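Local structure of CBS domain-containing protein (Pyrococcus horikoshii, 2YZQ) at residues I232-T235 and P236-V240; L153-S157 and M158-V162. The protein is of unknown function but binds S-adenosylmethionine and carries four CBS domain repeats, consistent with a role in sensing adenosyl ligands. One frame throughout, in Å; residues are numbered along the deposited sequence.

Contact 2 (153-162) comes first along the chain, in the CBS repeat 129-184, and contact 1 (232-240) follows in the repeat 223-279. Contact 2 leads from helix 145-153 into strand 159-163, the middle strand of a three-stranded mixed sheet. Contact 1 runs beside strand 254-259 and enters helix 240-250. Their centres lie about 19 Å apart and their nearest atoms about 8 Å apart, so they do not touch directly. S-adenosylmethionine lies between them and touches both: Ile232 of contact 1 reads its adenine, while Met158 of contact 2 reaches the amino acid end. Gln254 and Pro256 of strand 254-259 also touch side chains of contact 2, so both repeats contribute to one ligand site.

Contact 1: I232-T235 and P236-V240; sequences IVAT and PHMTV. With SAM (S-adenosylmethionine), chain B.
Ile232 meets the flat adenine of SAM along its Watson-Crick edge with both polar groups of its own main chain. Ile232 N gives a nearly straight bond to N1 of the ring (2.7 Å, 171°), and SAM N6 returns one to Ile232 O (3.1 Å). Two bonds of opposite direction fix the rotation of the base and match the pattern of an unprotonated adenine. The isoleucine side chain leans to one side of the ring, beyond N1 and C2, with CG1 3.7 Å from SAM C2. Further along, Thr235 O accepts a hydrogen bond from Met238 N at 3.1 Å.

The bond closes a type I beta turn, Thr235 to Met238, which swings the chain from the extended segment beside strand 254-259 towards helix 240-250, in the part of the sequence that matches a CBS domain. Ala234 makes main-chain bonds to Pro256 and Ile258 of that strand, and Thr239 caps the helix, its OG1 bonded to Glu242 N.

Met238 folds back across the turn. Its CB already points at residues 232-235, and with CG anti to the backbone N (chi1 -171°) the side chain stays extended until a bend at chi3 (-80°) lays SD and CE alongside them. SD rests 3.7 Å from Ala234 CB, and CE comes up 3.8 Å from Val233 O. Val243 and Lys246 of the helix touch the same methionine. At the corner, the Pro236 ring packs against Tyr132, Val257 and Ile265, whereas the exposed imidazole of His237 is tied through ND1 to Glu127 OE1.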
# COMPACT_ATOMS: atom_id res chain seq x y z
N ILE A 232 -11.88 -10.59 -0.98
CA ILE A 232 -10.78 -11.53 -0.88
C ILE A 232 -10.29 -11.39 0.56
O ILE A 232 -9.82 -10.31 0.95
CB ILE A 232 -9.65 -11.16 -1.84
CG1 ILE A 232 -10.19 -11.08 -3.27
CG2 ILE A 232 -8.52 -12.17 -1.72
CD1 ILE A 232 -10.86 -12.36 -3.74
N VAL A 233 -10.39 -12.47 1.33
CA VAL A 233 -10.02 -12.44 2.74
C VAL A 233 -8.83 -13.29 3.16
O VAL A 233 -8.36 -14.15 2.42
CB VAL A 233 -11.22 -12.87 3.63
CG1 VAL A 233 -12.42 -11.99 3.36
CG2 VAL A 233 -11.58 -14.32 3.36
N ALA A 234 -8.37 -13.03 4.38
CA ALA A 234 -7.28 -13.76 4.99
C ALA A 234 -7.75 -14.19 6.37
O ALA A 234 -8.82 -13.78 6.83
CB ALA A 234 -6.05 -12.87 5.12
N THR A 235 -6.97 -15.04 7.03
CA THR A 235 -7.28 -15.49 8.38
C THR A 235 -5.97 -15.36 9.13
O THR A 235 -4.92 -15.19 8.51
CB THR A 235 -7.75 -16.96 8.43
OG1 THR A 235 -6.66 -17.83 8.13
CG2 THR A 235 -8.89 -17.19 7.44
N PRO A 236 -6.00 -15.44 10.46
CA PRO A 236 -4.75 -15.31 11.23
C PRO A 236 -3.69 -16.36 10.90
O PRO A 236 -2.49 -16.10 11.02
CB PRO A 236 -5.22 -15.42 12.67
CG PRO A 236 -6.61 -14.84 12.62
CD PRO A 236 -7.16 -15.47 11.36
N HIS A 237 -4.12 -17.55 10.48
CA HIS A 237 -3.20 -18.63 10.17
C HIS A 237 -2.68 -18.63 8.73
O HIS A 237 -1.81 -19.44 8.39
CB HIS A 237 -3.85 -19.98 10.47
CG HIS A 237 -4.30 -20.13 11.89
ND1 HIS A 237 -3.43 -20.10 12.95
CD2 HIS A 237 -5.53 -20.33 12.42
CE1 HIS A 237 -4.10 -20.27 14.08
NE2 HIS A 237 -5.38 -20.41 13.78
N MET A 238 -3.21 -17.75 7.90
CA MET A 238 -2.77 -17.68 6.51
C MET A 238 -1.32 -17.21 6.46
O MET A 238 -0.91 -16.36 7.25
CB MET A 238 -3.67 -16.73 5.71
CG MET A 238 -3.43 -16.76 4.21
SD MET A 238 -4.70 -15.84 3.30
CE MET A 238 -6.03 -17.04 3.27
N THR A 239 -0.55 -17.76 5.54
CA THR A 239 0.86 -17.40 5.44
C THR A 239 1.12 -16.10 4.69
O THR A 239 0.30 -15.64 3.89
CB THR A 239 1.68 -18.50 4.74
OG1 THR A 239 1.23 -18.64 3.39
CG2 THR A 239 1.51 -19.83 5.48
N VAL A 240 2.27 -15.50 4.99
CA VAL A 240 2.69 -14.26 4.35
C VAL A 240 2.76 -14.51 2.85
O VAL A 240 2.42 -13.65 2.04
CB VAL A 240 4.09 -13.84 4.86
CG1 VAL A 240 4.62 -12.67 4.03
CG2 VAL A 240 4.01 -13.45 6.31
N SAM B . -4.45 1.37 -5.46
CA SAM B . -4.83 0.55 -6.62
C SAM B . -5.14 1.44 -7.81
O SAM B . -5.22 0.97 -8.93
OXT SAM B . -5.32 2.64 -7.65
CB SAM B . -6.06 -0.30 -6.25
CG SAM B . -6.19 -1.48 -7.22
SD SAM B . -7.46 -2.64 -6.62
CE SAM B . -7.55 -3.73 -8.08
C5' SAM B . -9.00 -1.70 -6.65
C4' SAM B . -10.18 -2.67 -6.58
O4' SAM B . -9.87 -3.75 -5.66
C3' SAM B . -11.45 -1.99 -6.06
O3' SAM B . -12.58 -2.41 -6.85
C2' SAM B . -11.54 -2.48 -4.61
O2' SAM B . -12.89 -2.43 -4.12
C1' SAM B . -10.98 -3.90 -4.76
N9 SAM B . -10.50 -4.47 -3.49
C8 SAM B . -9.65 -3.91 -2.57
N7 SAM B . -9.37 -4.79 -1.64
C5 SAM B . -10.11 -5.91 -1.86
C6 SAM B . -10.33 -7.14 -1.19
N6 SAM B . -9.69 -7.41 0.01
N1 SAM B . -11.16 -8.05 -1.73
C2 SAM B . -11.84 -7.80 -2.86
N3 SAM B . -11.65 -6.67 -3.54
C4 SAM B . -10.83 -5.70 -3.06

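Contact 2: L153-S157 and M158-V162; sequences LLSNS and MALPV
Ser155 and Ser157 shape the loop that carries the chain from helix 145-153 into strand 159-163, and each hydroxyl takes a backbone N-H two residues further on. Ser157 N donates to Ser155 OG over 3.0 Å, which makes an ST turn. Across the contact, Ala159 N points almost straight at Ser157 OG (3.2 Å, 174°). Both serines hold OG anti to their own backbone N (chi1 176° for Ser155, 179° for Ser157), which swings each oxygen forward along the chain.

The loop lies within the sequence matched to a CBS domain, and the strand it leads to enters the sheet through main-chain bonds such as that of Leu160 with Val173. A water completes the polar network: Ser155 OG donates to it at 2.8 Å, and it donates in turn to Ala159 O at 2.7 Å. Ser155 OG is therefore gripped from two directions, as acceptor from Ser157 N and donor to the water. Leu160 CD2 also brushes Ser155 CB at 4.2 Å.

Met158 turns the other way, into the ligand pocket, where its CE stands 3.1 Å from the amino N of SAM; Glu253 and Gln254 also touch its side chain. Arg269 NH1 bonds the carbonyl oxygen of Asn156.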
# COMPACT_ATOMS: atom_id res chain seq x y z
N LEU A 153 -10.59 8.79 4.16
CA LEU A 153 -9.55 9.79 4.33
C LEU A 153 -8.85 9.63 5.68
O LEU A 153 -7.66 9.90 5.81
CB LEU A 153 -10.17 11.19 4.22
CG LEU A 153 -9.26 12.39 4.47
CD1 LEU A 153 -8.10 12.37 3.49
CD2 LEU A 153 -10.06 13.67 4.33
N LEU A 154 -9.60 9.19 6.68
CA LEU A 154 -9.06 9.01 8.03
C LEU A 154 -8.63 7.58 8.35
O LEU A 154 -8.41 7.24 9.51
CB LEU A 154 -10.09 9.48 9.06
CG LEU A 154 -10.42 10.97 9.00
CD1 LEU A 154 -11.65 11.29 9.82
CD2 LEU A 154 -9.21 11.77 9.49
N SER A 155 -8.50 6.75 7.33
CA SER A 155 -8.09 5.37 7.53
C SER A 155 -6.62 5.17 7.19
O SER A 155 -6.08 5.86 6.33
CB SER A 155 -8.93 4.44 6.65
OG SER A 155 -8.48 3.10 6.78
N ASN A 156 -5.96 4.22 7.87
CA ASN A 156 -4.57 3.94 7.57
C ASN A 156 -4.49 2.89 6.47
O ASN A 156 -3.41 2.39 6.13
CB ASN A 156 -3.79 3.49 8.82
CG ASN A 156 -4.37 2.25 9.47
OD1 ASN A 156 -4.80 1.32 8.80
ND2 ASN A 156 -4.35 2.22 10.80
N SER A 157 -5.65 2.56 5.90
CA SER A 157 -5.72 1.59 4.81
C SER A 157 -6.28 2.25 3.56
O SER A 157 -6.99 3.25 3.62
CB SER A 157 -6.63 0.42 5.19
OG SER A 157 -6.71 -0.52 4.12
N MET A 158 -5.93 1.68 2.41
CA MET A 158 -6.41 2.20 1.15
C MET A 158 -7.87 1.81 0.91
O MET A 158 -8.52 2.34 0.02
CB MET A 158 -5.55 1.67 0.00
CG MET A 158 -4.12 2.16 0.06
SD MET A 158 -3.21 1.60 -1.38
CE MET A 158 -3.95 2.63 -2.63
N ALA A 159 -8.38 0.88 1.72
CA ALA A 159 -9.76 0.44 1.56
C ALA A 159 -10.52 0.29 2.86
O ALA A 159 -9.92 0.07 3.92
CB ALA A 159 -9.79 -0.88 0.81
N LEU A 160 -11.83 0.40 2.76
CA LEU A 160 -12.72 0.25 3.91
C LEU A 160 -13.55 -1.02 3.77
O LEU A 160 -14.31 -1.16 2.81
CB LEU A 160 -13.70 1.41 4.01
CG LEU A 160 -13.22 2.83 4.31
CD1 LEU A 160 -14.36 3.82 4.11
CD2 LEU A 160 -12.72 2.88 5.74
N PRO A 161 -13.41 -1.97 4.70
CA PRO A 161 -14.23 -3.17 4.59
C PRO A 161 -15.65 -2.65 4.85
O PRO A 161 -15.83 -1.73 5.66
CB PRO A 161 -13.74 -4.04 5.75
CG PRO A 161 -12.30 -3.65 5.88
CD PRO A 161 -12.35 -2.14 5.72
N VAL A 162 -16.65 -3.21 4.18
CA VAL A 162 -18.03 -2.77 4.36
C VAL A 162 -18.83 -3.84 5.09
O VAL A 162 -18.69 -5.02 4.79
CB VAL A 162 -18.70 -2.48 2.99
CG1 VAL A 162 -20.10 -1.97 3.20
CG2 VAL A 162 -17.87 -1.47 2.21
O HOH W 1 -9.90 0.71 6.51